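Local coordinates for protein galactose mutarotase related enzyme (Lactobacillus acidophilus, PDB 3DCD) that is of unproven function but probably binds a carbohydrate and may act as a sugar isomerase, at residues 223-232 / 285-296; 5-13 / 22-30. One frame throughout, in Å; residues are numbered along the deposited sequence. Where two conformers were deposited one is given.

Tyr291 of interaction 1 lies against Ile10 and Val24 of interaction 2, so that a strand pair of the large sheet meets the small N-terminal hairpin sheet. Interaction 1 joins two antiparallel strands in the middle of the large sheet; interaction 2 is the hairpin of the small one. Their centres lie about 13 Å apart, on the same side of the chain's centre. The turns also touch, where Ser293 OG and Thr29 OG1 probably share a hydrogen bond of 2.7 Å. Glu297 adds a tie, bonding to both Ser293 and Ser26. Neither contact can be tied to a sugar-binding site on present evidence.

Interaction 1 (223-232 / 285-296); sequences NKFHVNVWTR and AGFSMTYHSTTD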
loop_
_atom_site.group_PDB
_atom_site.type_symbol
_atom_site.label_atom_id
_atom_site.label_comp_id
_atom_site.label_asym_id
_atom_site.label_seq_id
_atom_site.Cartn_x
_atom_site.Cartn_y
_atom_site.Cartn_z
ATOM N N ASN A 223 18.304 10.976 13.973
ATOM C CA ASN A 223 18.055 12.273 13.314
ATOM C C ASN A 223 16.553 12.507 13.184
ATOM O O ASN A 223 15.762 11.776 13.795
ATOM C CB ASN A 223 18.761 12.367 11.957
ATOM C CG ASN A 223 18.327 11.279 10.992
ATOM O OD1 ASN A 223 17.135 11.060 10.773
ATOM N ND2 ASN A 223 19.295 10.606 10.392
ATOM N N LYS A 224 16.164 13.505 12.394
ATOM C CA LYS A 224 14.776 13.993 12.393
ATOM C C LYS A 224 13.887 13.291 11.371
ATOM O O LYS A 224 12.722 13.659 11.181
ATOM C CB LYS A 224 14.761 15.521 12.200
ATOM C CG LYS A 224 15.451 16.256 13.349
ATOM C CD LYS A 224 16.074 17.587 12.939
ATOM C CE LYS A 224 16.628 18.276 14.159
ATOM N NZ LYS A 224 17.211 19.593 13.802
ATOM N N PHE A 225 14.436 12.262 10.730
ATOM C CA PHE A 225 13.707 11.479 9.742
ATOM C C PHE A 225 12.425 10.879 10.334
ATOM O O PHE A 225 12.445 10.223 11.380
ATOM C CB PHE A 225 14.593 10.372 9.159
ATOM C CG PHE A 225 13.852 9.413 8.256
ATOM C CD1 PHE A 225 13.602 9.743 6.943
ATOM C CD2 PHE A 225 13.395 8.182 8.743
ATOM C CE1 PHE A 225 12.909 8.864 6.098
ATOM C CE2 PHE A 225 12.719 7.301 7.913
ATOM C CZ PHE A 225 12.473 7.649 6.587
ATOM N N HIS A 226 11.318 11.087 9.639
ATOM C CA HIS A 226 10.017 10.680 10.148
ATOM C C HIS A 226 9.061 10.604 8.971
ATOM O O HIS A 226 8.798 11.608 8.309
ATOM C CB HIS A 226 9.545 11.698 11.201
ATOM C CG HIS A 226 8.239 11.364 11.852
ATOM N ND1 HIS A 226 7.643 10.123 11.758
ATOM C CD2 HIS A 226 7.435 12.105 12.648
ATOM C CE1 HIS A 226 6.511 10.125 12.435
ATOM N NE2 HIS A 226 6.360 11.315 12.985
ATOM N N VAL A 227 8.571 9.393 8.697
ATOM C CA VAL A 227 7.503 9.187 7.747
ATOM C C VAL A 227 6.303 8.677 8.546
ATOM O O VAL A 227 6.401 7.686 9.279
ATOM C CB VAL A 227 7.894 8.190 6.640
ATOM C CG1 VAL A 227 6.676 7.785 5.842
ATOM C CG2 VAL A 227 8.966 8.812 5.721
ATOM N N ASN A 228 5.184 9.376 8.419
ATOM C CA ASN A 228 3.967 8.988 9.124
ATOM C C ASN A 228 2.871 8.560 8.165
ATOM O O ASN A 228 2.606 9.262 7.183
ATOM C CB ASN A 228 3.508 10.138 9.994
ATOM C CG ASN A 228 2.747 9.668 11.182
ATOM O OD1 ASN A 228 1.600 9.210 11.069
ATOM N ND2 ASN A 228 3.381 9.746 12.342
ATOM N N VAL A 229 2.272 7.384 8.403
ATOM C CA VAL A 229 1.208 6.894 7.540
ATOM C C VAL A 229 -0.080 6.782 8.358
ATOM O O VAL A 229 -0.156 5.988 9.300
ATOM C CB VAL A 229 1.547 5.514 6.904
ATOM C CG1 VAL A 229 0.425 5.050 6.005
ATOM C CG2 VAL A 229 2.848 5.608 6.076
ATOM N N TRP A 230 -1.070 7.589 7.992
ATOM C CA TRP A 230 -2.379 7.554 8.643
ATOM C C TRP A 230 -3.252 6.623 7.789
ATOM O O TRP A 230 -3.500 6.894 6.599
ATOM C CB TRP A 230 -2.971 8.961 8.687
ATOM C CG TRP A 230 -2.044 9.977 9.322
ATOM C CD1 TRP A 230 -0.839 10.435 8.820
ATOM C CD2 TRP A 230 -2.243 10.667 10.556
ATOM N NE1 TRP A 230 -0.279 11.345 9.681
ATOM C CE2 TRP A 230 -1.120 11.518 10.749
ATOM C CE3 TRP A 230 -3.259 10.659 11.519
ATOM C CZ2 TRP A 230 -0.988 12.346 11.871
ATOM C CZ3 TRP A 230 -3.127 11.484 12.643
ATOM C CH2 TRP A 230 -2.001 12.322 12.806
ATOM N N THR A 231 -3.712 5.523 8.385
ATOM C CA THR A 231 -4.363 4.452 7.611
ATOM C C THR A 231 -5.877 4.589 7.584
ATOM O O THR A 231 -6.576 3.718 7.050
ATOM C CB THR A 231 -3.997 3.067 8.167
ATOM O OG1 THR A 231 -4.340 3.025 9.558
ATOM C CG2 THR A 231 -2.470 2.789 8.010
ATOM N N ARG A 232 -6.380 5.682 8.168
ATOM C CA ARG A 232 -7.817 5.955 8.204
ATOM C C ARG A 232 -8.568 4.686 8.648
ATOM O O ARG A 232 -8.247 4.117 9.699
ATOM C CB ARG A 232 -8.279 6.483 6.841
ATOM C CG ARG A 232 -7.514 7.754 6.403
ATOM C CD ARG A 232 -8.136 8.390 5.152
ATOM N NE ARG A 232 -7.197 9.277 4.462
ATOM C CZ ARG A 232 -7.294 9.598 3.176
ATOM N NH1 ARG A 232 -8.285 9.119 2.439
ATOM N NH2 ARG A 232 -6.410 10.402 2.622
ATOM N N ALA A 285 -11.885 4.862 -0.085
ATOM C CA ALA A 285 -10.920 4.610 0.972
ATOM C C ALA A 285 -9.650 5.382 0.637
ATOM O O ALA A 285 -9.556 6.029 -0.418
ATOM C CB ALA A 285 -10.621 3.133 1.062
ATOM N N GLY A 286 -8.671 5.327 1.528
ATOM C CA GLY A 286 -7.400 5.968 1.254
ATOM C C GLY A 286 -6.620 6.174 2.513
ATOM O O GLY A 286 -7.080 5.825 3.628
ATOM N N PHE A 287 -5.421 6.736 2.340
ATOM C CA PHE A 287 -4.527 6.968 3.459
ATOM C C PHE A 287 -3.666 8.193 3.185
ATOM O O PHE A 287 -3.660 8.702 2.065
ATOM C CB PHE A 287 -3.679 5.723 3.736
ATOM C CG PHE A 287 -2.824 5.287 2.566
ATOM C CD1 PHE A 287 -3.375 4.505 1.535
ATOM C CD2 PHE A 287 -1.477 5.649 2.501
ATOM C CE1 PHE A 287 -2.594 4.084 0.468
ATOM C CE2 PHE A 287 -0.677 5.221 1.431
ATOM C CZ PHE A 287 -1.234 4.454 0.419
ATOM N N SER A 288 -2.957 8.664 4.206
ATOM C CA SER A 288 -2.189 9.891 4.097
ATOM C C SER A 288 -0.776 9.688 4.618
ATOM O O SER A 288 -0.565 8.931 5.563
ATOM C CB SER A 288 -2.859 11.014 4.874
ATOM O OG SER A 288 -4.176 11.186 4.388
HETATM N N MSE A 289 0.179 10.382 4.006
HETATM C CA MSE A 289 1.580 10.215 4.367
HETATM C C MSE A 289 2.159 11.590 4.614
HETATM O O MSE A 289 1.935 12.495 3.813
HETATM C CB MSE A 289 2.349 9.544 3.224
HETATM C CG MSE A 289 1.999 8.073 2.955
HETATM SE SE MSE A 289 2.489 7.504 1.150
HETATM C CE MSE A 289 1.050 8.467 0.186
ATOM N N THR A 290 2.897 11.752 5.713
ATOM C CA THR A 290 3.691 12.969 5.919
ATOM C C THR A 290 5.185 12.609 5.949
ATOM O O THR A 290 5.560 11.522 6.399
ATOM C CB THR A 290 3.309 13.726 7.204
ATOM O OG1 THR A 290 3.672 12.941 8.353
ATOM C CG2 THR A 290 1.804 13.985 7.234
ATOM N N TYR A 291 6.014 13.516 5.459
ATOM C CA TYR A 291 7.443 13.269 5.342
ATOM C C TYR A 291 8.270 14.338 6.038
ATOM O O TYR A 291 7.999 15.531 5.886
ATOM C CB TYR A 291 7.843 13.244 3.870
ATOM C CG TYR A 291 6.925 12.411 2.998
ATOM C CD1 TYR A 291 7.185 11.062 2.771
ATOM C CD2 TYR A 291 5.797 12.973 2.417
ATOM C CE1 TYR A 291 6.330 10.275 1.967
ATOM C CE2 TYR A 291 4.940 12.205 1.615
ATOM C CZ TYR A 291 5.217 10.864 1.397
ATOM O OH TYR A 291 4.377 10.129 0.597
ATOM N N HIS A 292 9.286 13.899 6.771
ATOM C CA HIS A 292 10.261 14.809 7.368
ATOM C C HIS A 292 11.669 14.276 7.131
ATOM O O HIS A 292 11.944 13.085 7.367
ATOM C CB HIS A 292 10.017 15.031 8.858
ATOM C CG HIS A 292 10.717 16.244 9.393
ATOM N ND1 HIS A 292 12.090 16.309 9.541
ATOM C CD2 HIS A 292 10.237 17.450 9.774
ATOM C CE1 HIS A 292 12.420 17.505 10.003
ATOM N NE2 HIS A 292 11.310 18.209 10.164
ATOM N N SER A 293 12.536 15.170 6.639
ATOM C CA SER A 293 13.924 14.866 6.341
ATOM C C SER A 293 14.761 14.566 7.582
ATOM O O SER A 293 14.362 14.841 8.702
ATOM C CB SER A 293 14.550 16.041 5.587
ATOM O OG SER A 293 13.869 16.260 4.351
ATOM N N THR A 294 15.968 14.061 7.371
ATOM C CA THR A 294 16.896 13.857 8.474
ATOM C C THR A 294 17.243 15.188 9.156
ATOM O O THR A 294 17.660 15.206 10.310
ATOM C CB THR A 294 18.189 13.210 7.982
ATOM O OG1 THR A 294 18.830 14.100 7.058
ATOM C CG2 THR A 294 17.884 11.878 7.293
ATOM N N THR A 295 17.111 16.292 8.416
ATOM C CA THR A 295 17.389 17.644 8.931
ATOM C C THR A 295 16.125 18.513 8.856
ATOM O O THR A 295 15.091 18.035 8.375
ATOM C CB THR A 295 18.553 18.305 8.184
ATOM O OG1 THR A 295 18.246 18.363 6.783
ATOM C CG2 THR A 295 19.853 17.499 8.409
ATOM N N ASP A 296 16.202 19.754 9.352
ATOM C CA ASP A 296 15.022 20.645 9.451
ATOM C C ASP A 296 14.406 20.948 8.096
ATOM O O ASP A 296 15.125 21.135 7.124
ATOM C CB ASP A 296 15.398 21.975 10.099
ATOM C CG ASP A 296 15.513 21.882 11.611
ATOM O OD1 ASP A 296 15.231 20.798 12.176
ATOM O OD2 ASP A 296 15.887 22.906 12.215
HETATM O O HOH W 1 18.640 20.625 10.792
HETATM O O HOH W 2 6.340 13.173 9.133
#
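Arg232 lays its guanidinium across the backbone of Gly286 and Phe287: one face looks onto Gly286 C and Phe287 N, the latter 3.5 Å above the plane and over its centre. Its edge does the polar work, NH2 giving Ser288 OG a nearly straight hydrogen bond (3.0 Å, 170°) in the guanidinium plane. With CG opposite the carbonyl carbon (chi1 -57°) and the chain extended as far as NE, the side chain reaches across to the partner strand. Glu123 lies at the distance of a long, weak ion pair from the same NH2.

From here strands 226-232 and 285-292 run antiparallel, paired from His226-His292 to Trp230-Ser288, and the alternation sorts side chains onto two faces. On one, Val229 lies beside both Phe287 and Met289 (selenomethionine), pointing their way, its CG1 4.0 Å from Phe287 CD2 and its CG2 4.1 Å from Met289 CG; Val227 CG2 approaches the Tyr291 ring. On the other, Trp230 turns its ring edge to Ser288 O, while Asn228 OD1, from the same strand as the tryptophan, lies over one ring face, offset toward the rim. Thr290 OG1 sits against Asn228 CB and shares a water with His226 O.

Beyond the strands, Asn223 OD1 accepts from Phe225 N in an Asx turn, and its amide packs on Thr294 CB and CG2. From the middle of this turn the extended Lys224 side chain reaches out to a salt bridge, NZ meeting Asp296 OD1 at 2.8 Å from above the carboxylate plane. The His292 ring is held by its own neighbour, ND1 donating in the ring plane to Ser293 O.

Within the nine-stranded antiparallel sheet, strand 214-220 flanks 226-232 and strand 121-130 flanks 282-292, while the Val229-Phe287 face packs against strand 249-256 of another sheet, the layering expected of a galactose-mutarotase-like beta-sandwich.

Interaction 2 (5-13 / 22-30); sequences IENNMIKVV and QSVKSAHTD
Val12 and Val24 are cross-strand neighbours in a beta hairpin, at a non-hydrogen-bonded pair of strands 10-15 and 20-26, and a classic beta bulge interrupts the ladder where Gln22 and Ser23 both oppose Val13. Both valines hold CG1 opposite the backbone N (chi1 -178° and 172°), lying side by side with Val12 CG1 4.1 Å from Val24 CG2. On the same face Ile10 and Val24 rest on Tyr291 of strand 282-292.

At the bulge, Val13 O is gripped twice, by Gln22 N at 2.7 Å and more loosely by Ser23 N at 3.3 Å. Val13 CG1 meets Gln22 CB, the two side chains crossing at about a right angle. Ser23 OG bonds to Glu32 and takes a water that also donates to Lys11 O.

Past the strands the chain turns at Ser26, whose OG accepts from His28 N and Thr29 N, an ST turn and ST motif, and also bonds to Glu297. In one of two modelled conformers selenomethionine Met9 brings SE to the edge of the His28 ring, a contact therefore doubtful. The Ala27 methyl lies against the carbonyl oxygens of Asn8 and Met9, and Ala27 N donates to Met9 O at 2.8 Å.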
loop_
_atom_site.group_PDB
_atom_site.type_symbol
_atom_site.label_atom_id
_atom_site.label_comp_id
_atom_site.label_asym_id
_atom_site.label_seq_id
_atom_site.Cartn_x
_atom_site.Cartn_y
_atom_site.Cartn_z
ATOM N N ILE A 5 3.104 16.778 -9.019
ATOM C CA ILE A 5 2.338 17.670 -8.153
ATOM C C ILE A 5 3.310 18.158 -7.072
ATOM O O ILE A 5 4.191 17.412 -6.643
ATOM C CB ILE A 5 1.034 17.022 -7.549
ATOM C CG1 ILE A 5 1.338 15.802 -6.659
ATOM C CG2 ILE A 5 0.047 16.647 -8.680
ATOM C CD1 ILE A 5 0.149 15.287 -5.821
ATOM N N GLU A 6 3.173 19.412 -6.657
ATOM C CA GLU A 6 4.185 20.012 -5.790
ATOM C C GLU A 6 3.710 21.264 -5.085
ATOM O O GLU A 6 2.782 21.938 -5.532
ATOM C CB GLU A 6 5.474 20.315 -6.578
ATOM C CG GLU A 6 5.359 21.410 -7.618
ATOM C CD GLU A 6 6.696 21.726 -8.277
ATOM O OE1 GLU A 6 6.753 21.818 -9.521
ATOM O OE2 GLU A 6 7.696 21.899 -7.553
ATOM N N ASN A 7 4.349 21.554 -3.959
ATOM C CA ASN A 7 4.166 22.821 -3.278
ATOM C C ASN A 7 5.498 23.253 -2.688
ATOM O O ASN A 7 6.540 22.720 -3.074
ATOM C CB ASN A 7 3.058 22.736 -2.215
ATOM C CG ASN A 7 3.255 21.587 -1.221
ATOM O OD1 ASN A 7 2.283 21.047 -0.706
ATOM N ND2 ASN A 7 4.495 21.202 -0.974
ATOM N N ASN A 8 5.457 24.198 -1.750
ATOM C CA ASN A 8 6.651 24.693 -1.088
ATOM C C ASN A 8 7.321 23.714 -0.114
ATOM O O ASN A 8 8.418 24.001 0.384
ATOM C CB ASN A 8 6.345 26.003 -0.351
ATOM C CG ASN A 8 6.030 27.162 -1.293
ATOM O OD1 ASN A 8 6.395 27.155 -2.478
ATOM N ND2 ASN A 8 5.358 28.181 -0.757
HETATM N N MSE A 9 6.664 22.581 0.161
HETATM C CA MSE A 9 7.159 21.596 1.121
HETATM C C MSE A 9 7.721 20.339 0.437
HETATM O O MSE A 9 8.811 19.867 0.785
HETATM C CB MSE A 9 6.053 21.177 2.100
HETATM C CG MSE A 9 5.398 22.312 2.887
HETATM SE SE MSE A 9 6.655 23.169 4.103
HETATM C CE MSE A 9 7.064 21.610 5.263
ATOM N N ILE A 10 6.954 19.781 -0.503
ATOM C CA ILE A 10 7.288 18.481 -1.097
ATOM C C ILE A 10 6.962 18.464 -2.600
ATOM O O ILE A 10 6.081 19.195 -3.066
ATOM C CB ILE A 10 6.638 17.255 -0.339
ATOM C CG1 ILE A 10 5.112 17.321 -0.302
ATOM C CG2 ILE A 10 7.183 17.090 1.122
ATOM C CD1 ILE A 10 4.467 16.018 0.294
ATOM N N LYS A 11 7.711 17.673 -3.354
ATOM C CA LYS A 11 7.488 17.530 -4.794
ATOM C C LYS A 11 7.355 16.042 -5.075
ATOM O O LYS A 11 8.216 15.242 -4.679
ATOM C CB LYS A 11 8.643 18.134 -5.603
ATOM C CG LYS A 11 8.490 18.040 -7.122
ATOM C CD LYS A 11 9.693 18.645 -7.828
ATOM C CE LYS A 11 9.450 18.828 -9.323
ATOM N NZ LYS A 11 10.559 19.618 -9.998
ATOM N N VAL A 12 6.280 15.692 -5.773
ATOM C CA VAL A 12 5.888 14.299 -5.943
ATOM C C VAL A 12 5.786 14.019 -7.429
ATOM O O VAL A 12 5.161 14.788 -8.169
ATOM C CB VAL A 12 4.521 13.999 -5.264
ATOM C CG1 VAL A 12 4.156 12.507 -5.417
ATOM C CG2 VAL A 12 4.544 14.389 -3.775
ATOM N N VAL A 13 6.396 12.917 -7.856
ATOM C CA VAL A 13 6.307 12.477 -9.240
ATOM C C VAL A 13 5.567 11.144 -9.283
ATOM O O VAL A 13 5.899 10.225 -8.530
ATOM C CB VAL A 13 7.702 12.293 -9.871
ATOM C CG1 VAL A 13 7.553 11.789 -11.316
ATOM C CG2 VAL A 13 8.496 13.589 -9.845
ATOM N N GLN A 22 6.584 7.667 -8.087
ATOM C CA GLN A 22 7.979 7.387 -8.464
ATOM C C GLN A 22 8.963 8.024 -7.502
ATOM O O GLN A 22 10.066 7.510 -7.299
ATOM C CB GLN A 22 8.284 7.930 -9.878
ATOM C CG GLN A 22 7.363 7.433 -10.963
ATOM C CD GLN A 22 7.407 5.936 -11.061
ATOM O OE1 GLN A 22 8.383 5.377 -11.538
ATOM N NE2 GLN A 22 6.372 5.277 -10.582
ATOM N N SER A 23 8.572 9.170 -6.943
ATOM C CA SER A 23 9.496 10.010 -6.184
ATOM C C SER A 23 8.743 10.961 -5.272
ATOM O O SER A 23 7.739 11.525 -5.677
ATOM C CB SER A 23 10.363 10.818 -7.169
ATOM O OG SER A 23 11.139 11.810 -6.511
ATOM N N VAL A 24 9.240 11.145 -4.051
ATOM C CA VAL A 24 8.758 12.212 -3.152
ATOM C C VAL A 24 10.005 12.866 -2.590
ATOM O O VAL A 24 10.811 12.195 -1.968
ATOM C CB VAL A 24 7.921 11.670 -1.975
ATOM C CG1 VAL A 24 7.611 12.783 -0.947
ATOM C CG2 VAL A 24 6.619 10.990 -2.464
ATOM N N LYS A 25 10.168 14.162 -2.813
ATOM C CA LYS A 25 11.332 14.861 -2.325
ATOM C C LYS A 25 10.960 16.070 -1.481
ATOM O O LYS A 25 10.010 16.798 -1.799
ATOM C CB LYS A 25 12.195 15.317 -3.496
ATOM C CG LYS A 25 13.050 14.228 -4.115
ATOM C CD LYS A 25 13.902 14.857 -5.205
ATOM C CE LYS A 25 13.877 13.990 -6.449
ATOM N NZ LYS A 25 14.926 14.442 -7.429
ATOM N N SER A 26 11.706 16.291 -0.404
ATOM C CA SER A 26 11.594 17.558 0.310
ATOM C C SER A 26 12.009 18.720 -0.578
ATOM O O SER A 26 13.085 18.704 -1.166
ATOM C CB SER A 26 12.431 17.546 1.584
ATOM O OG SER A 26 12.560 18.862 2.090
ATOM N N ALA A 27 11.148 19.731 -0.661
ATOM C CA ALA A 27 11.460 20.952 -1.386
ATOM C C ALA A 27 12.611 21.707 -0.710
ATOM O O ALA A 27 13.305 22.510 -1.336
ATOM C CB ALA A 27 10.221 21.828 -1.453
ATOM N N HIS A 28 12.827 21.433 0.569
ATOM C CA HIS A 28 13.885 22.118 1.310
ATOM C C HIS A 28 15.241 21.416 1.304
ATOM O O HIS A 28 16.268 22.070 1.173
ATOM C CB HIS A 28 13.440 22.330 2.744
ATOM C CG HIS A 28 12.286 23.261 2.870
ATOM N ND1 HIS A 28 11.046 22.847 3.301
ATOM C CD2 HIS A 28 12.175 24.584 2.598
ATOM C CE1 HIS A 28 10.220 23.880 3.302
ATOM N NE2 HIS A 28 10.882 24.946 2.885
ATOM N N THR A 29 15.235 20.093 1.459
ATOM C CA THR A 29 16.470 19.331 1.665
ATOM C C THR A 29 16.871 18.479 0.453
ATOM O O THR A 29 18.023 18.003 0.374
ATOM C CB THR A 29 16.319 18.378 2.850
ATOM O OG1 THR A 29 15.433 17.318 2.486
ATOM C CG2 THR A 29 15.768 19.108 4.082
ATOM N N ASP A 30 15.905 18.287 -0.455
ATOM C CA ASP A 30 16.047 17.444 -1.654
ATOM C C ASP A 30 16.196 15.955 -1.317
ATOM O O ASP A 30 16.501 15.139 -2.187
ATOM C CB ASP A 30 17.184 17.935 -2.563
ATOM C CG ASP A 30 17.058 17.424 -3.991
ATOM O OD1 ASP A 30 15.950 17.489 -4.572
ATOM O OD2 ASP A 30 18.082 16.965 -4.533
HETATM O O HOH W 3 10.080 14.448 -6.450
#